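Polyprenyl synthetase (Zymomonas mobilis subsp. mobilis, PDB 4KKM) probably builds farnesyl and longer prenyl diphosphates from smaller isoprenoid diphosphates, as a metal-dependent prenyltransferase of the FPP/GGPP synthase family. Local coordinates at residues 36-39 and 40-44; 54-57 and 58-62; 93-96 and 97-101; 164-167 and 168-172; 211-214 and 215-219. All coordinates share one frame; numbering follows the deposited sequence.

Each of the five contacts is a short run of about two and a half turns within one helix of a mainly helical prenyltransferase subunit. Contact 3, on helix 87-109, lies deepest, about 8 Å from the chain centre, and touches three others: Phe42 of contact 1, Leu168 of contact 4, and Phe213 of contact 5. Contacts 4 and 5 also pack on each other, their centres about 10 Å apart. Contact 2 is the outlier, about 28 Å from contact 5 between centres; it meets contact 1 where Arg61 approaches Ala43 O. Contacts 2 and 4 both face the second subunit. Further along helix 87-109, Asp108 binds calcium, its side chain about 11 Å from that of Ile100 in contact 3.

Contact 1 (36-39 and 40-44)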
loop_
_atom_site.group_PDB
_atom_site.type_symbol
_atom_site.label_atom_id
_atom_site.label_comp_id
_atom_site.label_asym_id
_atom_site.label_seq_id
_atom_site.Cartn_x
_atom_site.Cartn_y
_atom_site.Cartn_z
ATOM N N GLN B 36 10.393 18.737 -12.730
ATOM C CA GLN B 36 11.751 18.774 -12.196
ATOM C C GLN B 36 11.760 18.542 -10.687
ATOM O O GLN B 36 12.609 17.824 -10.165
ATOM C CB GLN B 36 12.428 20.105 -12.523
ATOM C CG GLN B 36 12.826 20.261 -13.985
ATOM C CD GLN B 36 13.729 21.461 -14.213
ATOM O OE1 GLN B 36 14.145 22.130 -13.265
ATOM N NE2 GLN B 36 14.036 21.740 -15.475
ATOM N N ASP B 37 10.807 19.150 -9.993
ATOM C CA ASP B 37 10.720 19.014 -8.546
ATOM C C ASP B 37 10.391 17.581 -8.126
ATOM O O ASP B 37 10.965 17.065 -7.170
ATOM C CB ASP B 37 9.682 19.984 -7.984
ATOM C CG ASP B 37 10.185 21.416 -7.960
ATOM O OD1 ASP B 37 11.401 21.609 -7.736
ATOM O OD2 ASP B 37 9.370 22.343 -8.163
ATOM N N ILE B 38 9.465 16.952 -8.843
ATOM C CA ILE B 38 9.056 15.586 -8.524
ATOM C C ILE B 38 10.211 14.624 -8.773
ATOM O O ILE B 38 10.423 13.705 -7.989
ATOM C CB ILE B 38 7.775 15.168 -9.293
ATOM C CG1 ILE B 38 6.577 15.969 -8.775
ATOM C CG2 ILE B 38 7.494 13.659 -9.147
ATOM C CD1 ILE B 38 6.288 15.749 -7.291
ATOM N N ASP B 39 10.984 14.856 -9.838
ATOM C CA ASP B 39 12.193 14.053 -10.081
ATOM C C ASP B 39 13.220 14.198 -8.955
ATOM O O ASP B 39 13.790 13.203 -8.490
ATOM C CB ASP B 39 12.846 14.398 -11.426
ATOM C CG ASP B 39 12.208 13.666 -12.595
ATOM O OD1 ASP B 39 11.382 12.756 -12.372
ATOM O OD2 ASP B 39 12.543 13.992 -13.750
ATOM N N ARG B 40 13.459 15.435 -8.530
ATOM C CA ARG B 40 14.350 15.698 -7.405
ATOM C C ARG B 40 13.879 14.983 -6.142
ATOM O O ARG B 40 14.670 14.357 -5.435
ATOM C CB ARG B 40 14.449 17.201 -7.123
ATOM C CG ARG B 40 14.991 17.509 -5.725
ATOM C CD ARG B 40 15.149 19.002 -5.465
ATOM N NE ARG B 40 13.878 19.721 -5.544
ATOM C CZ ARG B 40 13.018 19.843 -4.537
ATOM N NH1 ARG B 40 13.284 19.292 -3.361
ATOM N NH2 ARG B 40 11.891 20.517 -4.708
ATOM N N LEU B 41 12.586 15.082 -5.862
ATOM C CA LEU B 41 12.035 14.532 -4.632
ATOM C C LEU B 41 12.103 12.999 -4.592
ATOM O O LEU B 41 12.444 12.412 -3.562
ATOM C CB LEU B 41 10.602 15.041 -4.421
ATOM C CG LEU B 41 10.509 16.537 -4.105
ATOM C CD1 LEU B 41 9.067 17.028 -4.168
ATOM C CD2 LEU B 41 11.118 16.829 -2.742
ATOM N N PHE B 42 11.786 12.353 -5.711
ATOM C CA PHE B 42 11.869 10.898 -5.778
ATOM C C PHE B 42 13.313 10.431 -5.623
ATOM O O PHE B 42 13.585 9.454 -4.926
ATOM C CB PHE B 42 11.286 10.364 -7.091
ATOM C CG PHE B 42 9.832 9.975 -7.007
ATOM C CD1 PHE B 42 9.407 9.009 -6.110
ATOM C CD2 PHE B 42 8.896 10.568 -7.839
ATOM C CE1 PHE B 42 8.070 8.641 -6.043
ATOM C CE2 PHE B 42 7.564 10.203 -7.781
ATOM C CZ PHE B 42 7.150 9.241 -6.878
ATOM N N ALA B 43 14.234 11.140 -6.271
ATOM C CA ALA B 43 15.650 10.789 -6.219
ATOM C C ALA B 43 16.155 10.824 -4.785
ATOM O O ALA B 43 16.899 9.944 -4.358
ATOM C CB ALA B 43 16.471 11.735 -7.095
ATOM N N GLU B 44 15.730 11.843 -4.043
ATOM C CA GLU B 44 16.129 12.014 -2.652
ATOM C C GLU B 44 15.479 10.983 -1.735
ATOM O O GLU B 44 16.060 10.576 -0.726
ATOM C CB GLU B 44 15.771 13.424 -2.181
ATOM C CG GLU B 44 16.160 13.733 -0.747
ATOM C CD GLU B 44 15.962 15.198 -0.396
ATOM O OE1 GLU B 44 15.006 15.815 -0.920
ATOM O OE2 GLU B 44 16.771 15.735 0.392
#
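Asp37 and Arg40 lie side by side and point the same way, the carboxylate and guanidinium planes standing 76° apart. Arg40 NH2 reaches Asp37 OD1 at 3.3 Å, and the N-H points almost straight at the oxygen. The oxygen lies in the guanidinium plane, whereas the nitrogen comes from above the carboxylate plane, so this is a one-armed salt bridge and not a flat, paired one. Arg40 starts with CG anti to its backbone N (chi1 162°) and bends at chi3, which brings NH2 over to Asp37. One guanidinium face then looks toward Asp37 O and Leu41 CG, both near its rim.

A second pair, Ile38 and Phe42, also runs side by side. Ile38 CG2 rests 3.6 Å from Phe42 CD2, and Phe42 N donates to Ile38 O at 3.0 Å. Leu41 CG presses on Asp37 O at 3.1 Å, while Leu41 N takes that same carbonyl as its helical acceptor.

The turn belongs to helix 24-45, which lays Leu41 and Phe42 on helix 87-109. Were Asp37 cut back to an alanine, Arg40 NH2 would probably lose its mate in this turn and the guanidinium would turn more freely. Glu88 holds Arg40 NH1 from helix 87-109, so the guanidinium joins two acidic groups, and its positive charge is probably balanced from both helices.

Contact 2 (54-57 and 58-62); sequences RRLV and EAMRY. With ACT (acetate ion), chain E.
Arg55 O accepts from Ala59 N at 2.8 Å, the shortest polar bond of this turn, and Arg54 O takes Glu58 N in the same helical pattern at 2.9 Å. Beyond the backbone, Arg54 stretches out fully extended and Glu58 crosses it at a slant, with guanidinium and carboxylate planes 52° apart. Arg54 NE meets Glu58 OE2 at 3.3 Å in a salt bridge whose hydrogen bond is weak and bent (139°). Glu58 CG is anti to the carbonyl carbon (chi1 -74°), which lays the acid chain back over Arg54 O, with CG 3.4 Å from that oxygen. With a leucine here the charge of Arg54 is likely to lose its acidic neighbour in this helix.

These residues open helix 54-64 and make up most of its length, within the prenyl synthase family region. Arg55 leads the other way: its NH1 donates at 3.2 Å to OXT of an acetate ion, probably from the crystallisation liquor, near the guanidinium plane, while Asp130 forms a salt bridge with NH2. On the buried side Leu56 CG rests 4.1 Å from Met60 SD, and Leu56 and Met60 pack against Ala182 and Lys174, respectively, of the second subunit.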
loop_
_atom_site.group_PDB
_atom_site.type_symbol
_atom_site.label_atom_id
_atom_site.label_comp_id
_atom_site.label_asym_id
_atom_site.label_seq_id
_atom_site.Cartn_x
_atom_site.Cartn_y
_atom_site.Cartn_z
ATOM N N ARG B 54 19.397 -3.542 -3.727
ATOM C CA ARG B 54 19.808 -2.637 -4.795
ATOM C C ARG B 54 18.830 -2.635 -5.975
ATOM O O ARG B 54 18.359 -1.579 -6.404
ATOM C CB ARG B 54 21.216 -2.984 -5.280
ATOM C CG ARG B 54 21.767 -2.003 -6.302
ATOM C CD ARG B 54 23.225 -2.323 -6.618
ATOM N NE ARG B 54 23.863 -1.244 -7.368
ATOM C CZ ARG B 54 25.103 -1.303 -7.839
ATOM N NH1 ARG B 54 25.610 -0.279 -8.518
ATOM N NH2 ARG B 54 25.836 -2.391 -7.637
ATOM N N ARG B 55 18.516 -3.824 -6.476
ATOM C CA ARG B 55 17.685 -3.960 -7.666
ATOM C C ARG B 55 16.287 -3.409 -7.427
ATOM O O ARG B 55 15.724 -2.723 -8.280
ATOM C CB ARG B 55 17.608 -5.427 -8.091
ATOM C CG ARG B 55 16.873 -5.668 -9.403
ATOM C CD ARG B 55 16.903 -7.151 -9.768
ATOM N NE ARG B 55 16.460 -7.408 -11.138
ATOM C CZ ARG B 55 17.259 -7.408 -12.201
ATOM N NH1 ARG B 55 18.557 -7.159 -12.066
ATOM N NH2 ARG B 55 16.761 -7.663 -13.403
ATOM N N LEU B 56 15.728 -3.714 -6.261
ATOM C CA LEU B 56 14.403 -3.216 -5.915
ATOM C C LEU B 56 14.337 -1.690 -6.014
ATOM O O LEU B 56 13.466 -1.126 -6.685
ATOM C CB LEU B 56 14.027 -3.656 -4.498
ATOM C CG LEU B 56 12.799 -2.941 -3.918
ATOM C CD1 LEU B 56 11.515 -3.354 -4.645
ATOM C CD2 LEU B 56 12.678 -3.212 -2.422
ATOM N N VAL B 57 15.268 -1.023 -5.349
ATOM C CA VAL B 57 15.262 0.436 -5.326
ATOM C C VAL B 57 15.593 1.011 -6.708
ATOM O O VAL B 57 15.050 2.041 -7.107
ATOM C CB VAL B 57 16.219 0.985 -4.236
ATOM C CG1 VAL B 57 16.226 2.505 -4.230
ATOM C CG2 VAL B 57 15.819 0.441 -2.866
ATOM N N GLU B 58 16.474 0.349 -7.454
ATOM C CA GLU B 58 16.752 0.818 -8.812
ATOM C C GLU B 58 15.508 0.682 -9.700
ATOM O O GLU B 58 15.265 1.528 -10.560
ATOM C CB GLU B 58 17.984 0.125 -9.416
ATOM C CG GLU B 58 19.284 0.642 -8.815
ATOM C CD GLU B 58 20.521 -0.081 -9.317
ATOM O OE1 GLU B 58 20.390 -1.196 -9.868
ATOM O OE2 GLU B 58 21.627 0.475 -9.153
ATOM N N ALA B 59 14.709 -0.359 -9.458
ATOM C CA ALA B 59 13.443 -0.539 -10.168
ATOM C C ALA B 59 12.440 0.548 -9.791
ATOM O O ALA B 59 11.729 1.086 -10.652
ATOM C CB ALA B 59 12.855 -1.939 -9.889
ATOM N N MET B 60 12.384 0.872 -8.506
ATOM C CA MET B 60 11.504 1.939 -8.034
ATOM C C MET B 60 11.897 3.267 -8.675
ATOM O O MET B 60 11.041 4.030 -9.127
ATOM C CB MET B 60 11.545 2.048 -6.505
ATOM C CG MET B 60 10.959 0.837 -5.769
ATOM S SD MET B 60 11.298 0.851 -3.995
ATOM C CE MET B 60 10.108 2.085 -3.419
ATOM N N ARG B 61 13.198 3.532 -8.720
ATOM C CA ARG B 61 13.692 4.775 -9.302
ATOM C C ARG B 61 13.419 4.826 -10.800
ATOM O O ARG B 61 13.019 5.859 -11.337
ATOM C CB ARG B 61 15.192 4.934 -9.028
ATOM C CG ARG B 61 15.522 5.237 -7.571
ATOM C CD ARG B 61 17.020 5.132 -7.287
ATOM N NE ARG B 61 17.784 6.161 -7.989
ATOM C CZ ARG B 61 18.046 7.371 -7.502
ATOM N NH1 ARG B 61 17.613 7.720 -6.298
ATOM N NH2 ARG B 61 18.741 8.242 -8.227
ATOM N N TYR B 62 13.657 3.705 -11.474
ATOM C CA TYR B 62 13.409 3.623 -12.906
ATOM C C TYR B 62 11.959 3.965 -13.241
ATOM O O TYR B 62 11.682 4.670 -14.214
ATOM C CB TYR B 62 13.749 2.226 -13.424
ATOM C CG TYR B 62 13.438 2.040 -14.887
ATOM C CD1 TYR B 62 14.327 2.475 -15.866
ATOM C CD2 TYR B 62 12.262 1.427 -15.295
ATOM C CE1 TYR B 62 14.048 2.305 -17.205
ATOM C CE2 TYR B 62 11.974 1.258 -16.628
ATOM C CZ TYR B 62 12.871 1.694 -17.579
ATOM O OH TYR B 62 12.584 1.524 -18.910
HETATM C C ACT E . 21.677 -5.440 -10.237
HETATM O O ACT E . 22.113 -5.211 -11.392
HETATM O OXT ACT E . 20.426 -5.435 -10.088
HETATM C CH3 ACT E . 22.616 -5.696 -9.093
#

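Contact 3 (93-96 and 97-101)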
loop_
_atom_site.group_PDB
_atom_site.type_symbol
_atom_site.label_atom_id
_atom_site.label_comp_id
_atom_site.label_asym_id
_atom_site.label_seq_id
_atom_site.Cartn_x
_atom_site.Cartn_y
_atom_site.Cartn_z
ATOM N N VAL B 93 3.192 16.026 -1.048
ATOM C CA VAL B 93 1.898 15.364 -1.203
ATOM C C VAL B 93 1.750 14.925 -2.658
ATOM O O VAL B 93 1.239 13.842 -2.940
ATOM C CB VAL B 93 0.727 16.283 -0.774
ATOM C CG1 VAL B 93 -0.650 15.640 -1.092
ATOM C CG2 VAL B 93 0.854 16.650 0.713
ATOM N N GLY B 94 2.222 15.762 -3.575
ATOM C CA GLY B 94 2.270 15.393 -4.977
ATOM C C GLY B 94 3.090 14.126 -5.175
ATOM O O GLY B 94 2.676 13.222 -5.903
ATOM N N MET B 95 4.246 14.038 -4.523
ATOM C CA MET B 95 5.050 12.816 -4.630
ATOM C C MET B 95 4.275 11.599 -4.133
ATOM O O MET B 95 4.312 10.536 -4.755
ATOM C CB MET B 95 6.381 12.922 -3.877
ATOM C CG MET B 95 7.170 11.608 -3.867
ATOM S SD MET B 95 8.908 11.780 -3.392
ATOM C CE MET B 95 8.750 12.605 -1.807
ATOM N N ALA B 96 3.574 11.764 -3.014
ATOM C CA ALA B 96 2.802 10.673 -2.424
ATOM C C ALA B 96 1.744 10.120 -3.382
ATOM O O ALA B 96 1.622 8.904 -3.527
ATOM C CB ALA B 96 2.155 11.117 -1.108
ATOM N N ILE B 97 0.976 10.997 -4.033
ATOM C CA ILE B 97 -0.060 10.520 -4.952
ATOM C C ILE B 97 0.595 9.899 -6.179
ATOM O O ILE B 97 0.082 8.935 -6.758
ATOM C CB ILE B 97 -1.104 11.631 -5.346
ATOM C CG1 ILE B 97 -2.250 11.043 -6.184
ATOM C CG2 ILE B 97 -0.446 12.787 -6.095
ATOM C CD1 ILE B 97 -3.006 9.929 -5.476
ATOM N N GLU B 98 1.750 10.432 -6.557
ATOM C CA GLU B 98 2.466 9.910 -7.713
ATOM C C GLU B 98 3.024 8.520 -7.410
ATOM O O GLU B 98 3.170 7.701 -8.311
ATOM C CB GLU B 98 3.569 10.882 -8.160
ATOM C CG GLU B 98 4.246 10.530 -9.484
ATOM C CD GLU B 98 3.363 10.727 -10.719
ATOM O OE1 GLU B 98 2.158 11.040 -10.591
ATOM O OE2 GLU B 98 3.889 10.553 -11.838
ATOM N N CYS B 99 3.311 8.246 -6.139
ATOM C CA CYS B 99 3.688 6.893 -5.738
ATOM C C CYS B 99 2.599 5.888 -6.086
ATOM O O CYS B 99 2.875 4.814 -6.621
ATOM C CB CYS B 99 3.973 6.818 -4.239
ATOM S SG CYS B 99 5.574 7.476 -3.752
ATOM N N ILE B 100 1.362 6.238 -5.765
ATOM C CA ILE B 100 0.223 5.368 -6.043
ATOM C C ILE B 100 0.007 5.211 -7.548
ATOM O O ILE B 100 -0.212 4.105 -8.045
ATOM C CB ILE B 100 -1.050 5.913 -5.391
ATOM C CG1 ILE B 100 -0.869 5.999 -3.870
ATOM C CG2 ILE B 100 -2.277 5.080 -5.800
ATOM C CD1 ILE B 100 -0.528 4.671 -3.198
ATOM N N HIS B 101 0.078 6.322 -8.273
ATOM C CA HIS B 101 -0.098 6.285 -9.720
ATOM C C HIS B 101 0.981 5.425 -10.377
ATOM O O HIS B 101 0.684 4.555 -11.197
ATOM C CB HIS B 101 -0.068 7.705 -10.290
ATOM C CG HIS B 101 -0.125 7.761 -11.783
ATOM N ND1 HIS B 101 -1.166 7.232 -12.516
ATOM C CD2 HIS B 101 0.736 8.290 -12.692
ATOM C CE1 HIS B 101 -0.948 7.431 -13.804
ATOM N NE2 HIS B 101 0.202 8.071 -13.934
#
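Helix 87-109, the long central helix that carries the calcium ligand Asp108 further on, passes through this buried turn, where Ile97 lies against the carbonyls of Val93 and Gly94. Ile97 CG2 comes within 3.2 Å of Gly94 O. The branch gets there because CG1 is anti to the backbone N (chi1 -174°), which puts CG2 between the backbone N and the carbonyl carbon, turned back toward the preceding turn. Gly94 O is meanwhile the acceptor for Glu98 N at 3.0 Å, so one oxygen serves a bond and a methyl contact.

The next turn is less regular. Cys99 N donates chiefly to Met95 O at 2.9 Å, with a weak second bond to Ala96 O, and the bond from Ile100 N to Ala96 O is weak and stretched to 3.5 Å. Met95 CG lies 4.4 Å from Cys99 SG, which stands beside its own backbone N.

In the all-alpha prenyl synthase fold this helix is enclosed by others: helix 158-172 on Ile97 and Ile100, helix 208-221 on Ile97 through Phe213 and Cys214, and helix 24-45 on Met95 and Cys99 through Phe42.

Glu98 carries the charge of the turn. Its chain bends at chi2 (71°) and its end leads away from the 93-96 backbone, where OE2 forms a salt bridge with Arg70. The same oxygen lies near the plane of the His101 ring, at its edge. Glu98 CB stays behind, 3.4 Å from Gly94 O.

Contact 4 (164-167 and 168-172); sequences LIQA and LAIAS
With CG anti to the backbone N (chi1 177°), Gln166 runs out alongside Ile170, whose CG1 is instead anti to the carbonyl carbon (chi1 -65°) and so turns back toward the preceding turn. The two chains point the same way and touch at Gln166 CG and Ile170 CD1, 3.8 Å apart. Ile170 CG1 also sits 3.3 Å from Gln166 O, the carbonyl that accepts Ile170 N at 3.1 Å, so the isoleucine lies close over its own helical bond. In the same helical pattern, Leu168 N binds Leu164 O at 2.8 Å and Ala171 N binds Ala167 O at 2.9 Å.

This is the last part of helix 158-172. There Ser172 OG donates to Leu168 O at 2.7 Å, approaching from above the carbonyl plane, and Ser172 N gives the same oxygen a weak bond. Leu164 and Leu168 pack on helices 87-109 and 208-221, while Ile165, Gln166, Ala169 and Ile170 meet Leu162, Ser150, Ala143 and Glu147, respectively, of the second subunit. The join across this turn is therefore apolar contact over a regular helical backbone, and the buried Ser172 hydroxyl is satisfied by donating back to a carbonyl of its own helix.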
loop_
_atom_site.group_PDB
_atom_site.type_symbol
_atom_site.label_atom_id
_atom_site.label_comp_id
_atom_site.label_asym_id
_atom_site.label_seq_id
_atom_site.Cartn_x
_atom_site.Cartn_y
_atom_site.Cartn_z
ATOM N N LEU B 164 -5.322 13.278 5.053
ATOM C CA LEU B 164 -4.685 12.927 3.783
ATOM C C LEU B 164 -4.523 11.417 3.666
ATOM O O LEU B 164 -4.852 10.821 2.635
ATOM C CB LEU B 164 -3.320 13.619 3.646
ATOM C CG LEU B 164 -3.361 15.145 3.497
ATOM C CD1 LEU B 164 -1.960 15.715 3.604
ATOM C CD2 LEU B 164 -3.989 15.526 2.156
ATOM N N ILE B 165 -4.014 10.804 4.730
ATOM C CA ILE B 165 -3.806 9.359 4.759
ATOM C C ILE B 165 -5.115 8.578 4.580
ATOM O O ILE B 165 -5.190 7.660 3.762
ATOM C CB ILE B 165 -3.096 8.927 6.056
ATOM C CG1 ILE B 165 -1.641 9.411 6.043
ATOM C CG2 ILE B 165 -3.150 7.419 6.212
ATOM C CD1 ILE B 165 -0.989 9.459 7.410
ATOM N N GLN B 166 -6.147 8.937 5.337
ATOM C CA GLN B 166 -7.435 8.271 5.162
ATOM C C GLN B 166 -7.966 8.427 3.739
ATOM O O GLN B 166 -8.413 7.457 3.122
ATOM C CB GLN B 166 -8.478 8.787 6.158
ATOM C CG GLN B 166 -9.838 8.148 5.941
ATOM C CD GLN B 166 -10.711 8.167 7.180
ATOM O OE1 GLN B 166 -10.688 9.122 7.958
ATOM N NE2 GLN B 166 -11.482 7.101 7.374
ATOM N N ALA B 167 -7.907 9.651 3.221
ATOM C CA ALA B 167 -8.370 9.926 1.861
ATOM C C ALA B 167 -7.578 9.134 0.830
ATOM O O ALA B 167 -8.149 8.580 -0.103
ATOM C CB ALA B 167 -8.296 11.420 1.556
ATOM N N LEU B 168 -6.256 9.077 0.989
ATOM C CA LEU B 168 -5.449 8.314 0.046
ATOM C C LEU B 168 -5.765 6.810 0.078
ATOM O O LEU B 168 -5.859 6.169 -0.972
ATOM C CB LEU B 168 -3.956 8.550 0.277
ATOM C CG LEU B 168 -3.089 7.875 -0.794
ATOM C CD1 LEU B 168 -3.380 8.487 -2.162
ATOM C CD2 LEU B 168 -1.605 7.951 -0.457
ATOM N N ALA B 169 -5.931 6.246 1.275
ATOM C CA ALA B 169 -6.170 4.804 1.400
ATOM C C ALA B 169 -7.499 4.414 0.772
ATOM O O ALA B 169 -7.609 3.384 0.100
ATOM C CB ALA B 169 -6.113 4.357 2.864
ATOM N N ILE B 170 -8.508 5.249 0.987
ATOM C CA ILE B 170 -9.808 5.030 0.364
ATOM C C ILE B 170 -9.703 5.183 -1.156
ATOM O O ILE B 170 -10.209 4.347 -1.911
ATOM C CB ILE B 170 -10.856 5.998 0.932
ATOM C CG1 ILE B 170 -11.097 5.691 2.418
ATOM C CG2 ILE B 170 -12.152 5.917 0.134
ATOM C CD1 ILE B 170 -11.965 6.732 3.126
ATOM N N ALA B 171 -9.012 6.228 -1.603
ATOM C CA ALA B 171 -8.858 6.475 -3.041
ATOM C C ALA B 171 -8.032 5.404 -3.760
ATOM O O ALA B 171 -8.123 5.254 -4.983
ATOM C CB ALA B 171 -8.236 7.847 -3.280
ATOM N N SER B 172 -7.219 4.676 -3.007
ATOM C CA SER B 172 -6.272 3.744 -3.615
ATOM C C SER B 172 -6.754 2.291 -3.662
ATOM O O SER B 172 -6.289 1.517 -4.497
ATOM C CB SER B 172 -4.909 3.823 -2.903
ATOM O OG SER B 172 -4.384 5.146 -2.981
#

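Contact 5 (211-214 and 215-219)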
loop_
_atom_site.group_PDB
_atom_site.type_symbol
_atom_site.label_atom_id
_atom_site.label_comp_id
_atom_site.label_asym_id
_atom_site.label_seq_id
_atom_site.Cartn_x
_atom_site.Cartn_y
_atom_site.Cartn_z
ATOM N N PHE B 211 -7.695 11.442 -8.892
ATOM C CA PHE B 211 -7.936 12.850 -9.202
ATOM C C PHE B 211 -8.664 13.508 -8.035
ATOM O O PHE B 211 -8.325 14.623 -7.623
ATOM C CB PHE B 211 -8.766 13.003 -10.487
ATOM C CG PHE B 211 -8.022 12.628 -11.740
ATOM C CD1 PHE B 211 -6.676 12.925 -11.874
ATOM C CD2 PHE B 211 -8.666 11.973 -12.780
ATOM C CE1 PHE B 211 -5.980 12.579 -13.022
ATOM C CE2 PHE B 211 -7.976 11.622 -13.938
ATOM C CZ PHE B 211 -6.630 11.929 -14.057
ATOM N N GLY B 212 -9.674 12.815 -7.515
ATOM C CA GLY B 212 -10.410 13.306 -6.360
ATOM C C GLY B 212 -9.475 13.585 -5.195
ATOM O O GLY B 212 -9.596 14.605 -4.514
ATOM N N PHE B 213 -8.524 12.685 -4.974
ATOM C CA PHE B 213 -7.560 12.888 -3.896
ATOM C C PHE B 213 -6.740 14.158 -4.104
ATOM O O PHE B 213 -6.496 14.906 -3.163
ATOM C CB PHE B 213 -6.596 11.712 -3.751
ATOM C CG PHE B 213 -5.489 11.991 -2.773
ATOM C CD1 PHE B 213 -5.704 11.840 -1.413
ATOM C CD2 PHE B 213 -4.263 12.467 -3.206
ATOM C CE1 PHE B 213 -4.695 12.120 -0.503
ATOM C CE2 PHE B 213 -3.262 12.768 -2.299
ATOM C CZ PHE B 213 -3.478 12.590 -0.951
ATOM N N CYS B 214 -6.295 14.381 -5.334
ATOM C CA CYS B 214 -5.472 15.551 -5.635
ATOM C C CYS B 214 -6.164 16.854 -5.247
ATOM O O CYS B 214 -5.543 17.745 -4.659
ATOM C CB CYS B 214 -5.102 15.585 -7.119
ATOM S SG CYS B 214 -3.996 14.256 -7.633
ATOM N N LEU B 215 -7.448 16.956 -5.578
ATOM C CA LEU B 215 -8.235 18.160 -5.300
ATOM C C LEU B 215 -8.581 18.243 -3.818
ATOM O O LEU B 215 -8.491 19.307 -3.202
ATOM C CB LEU B 215 -9.515 18.184 -6.149
ATOM C CG LEU B 215 -9.409 18.848 -7.535
ATOM C CD1 LEU B 215 -9.205 20.356 -7.415
ATOM C CD2 LEU B 215 -8.293 18.215 -8.379
ATOM N N GLU B 216 -8.963 17.108 -3.242
ATOM C CA GLU B 216 -9.334 17.086 -1.835
ATOM C C GLU B 216 -8.121 17.387 -0.955
ATOM O O GLU B 216 -8.241 18.037 0.083
ATOM C CB GLU B 216 -9.982 15.753 -1.448
ATOM C CG GLU B 216 -10.487 15.720 -0.007
ATOM C CD GLU B 216 -11.267 14.457 0.335
ATOM O OE1 GLU B 216 -11.293 13.514 -0.487
ATOM O OE2 GLU B 216 -11.860 14.411 1.436
ATOM N N ALA B 217 -6.949 16.935 -1.394
ATOM C CA ALA B 217 -5.715 17.182 -0.654
ATOM C C ALA B 217 -5.438 18.677 -0.520
ATOM O O ALA B 217 -4.982 19.146 0.526
ATOM C CB ALA B 217 -4.539 16.474 -1.324
ATOM N N GLY B 218 -5.723 19.427 -1.579
ATOM C CA GLY B 218 -5.564 20.872 -1.548
ATOM C C GLY B 218 -6.462 21.513 -0.510
ATOM O O GLY B 218 -6.035 22.390 0.246
ATOM N N ALA B 219 -7.712 21.063 -0.469
ATOM C CA ALA B 219 -8.673 21.549 0.513
ATOM C C ALA B 219 -8.237 21.196 1.930
ATOM O O ALA B 219 -8.351 22.010 2.842
ATOM C CB ALA B 219 -10.053 20.979 0.227
#
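Three regular helical bonds join Phe211, Gly212 and Phe213 to the residues four further on, the shortest running from Ala217 N to Phe213 O at 2.7 Å, while the bonds of Gly218 N and Ala219 N back to Leu215 O are weak. Over this backbone, Ala217 CB sits on one face of the Phe213 ring in a CH-pi contact, 4.2 Å from the ring centroid and 19° off the normal, displaced toward the CE2 and CZ rim. Phe213 CG is anti to the backbone N (chi1 172°), which swings the ring along the helix toward the next turn and beneath that methyl. Ala217 CB also touches Phe213 O at 3.1 Å, so its methyl spans carbonyl and ring.

Leu215 CD2 turns back to lie 3.7 Å from Phe211 O and 4.3 Å from Cys214 CB. Glu216 points elsewhere: its chain is extended and OE1 forms a salt bridge with Lys233, though Glu216 CB still rests 3.3 Å from Gly212 O. Phe213 and Ala217 meet Val93 of helix 87-109, Ala217 also meets Leu164 of helix 158-172, and Leu215 meets helix 226-253, the close interhelical packing of the all-alpha isoprenoid synthase fold.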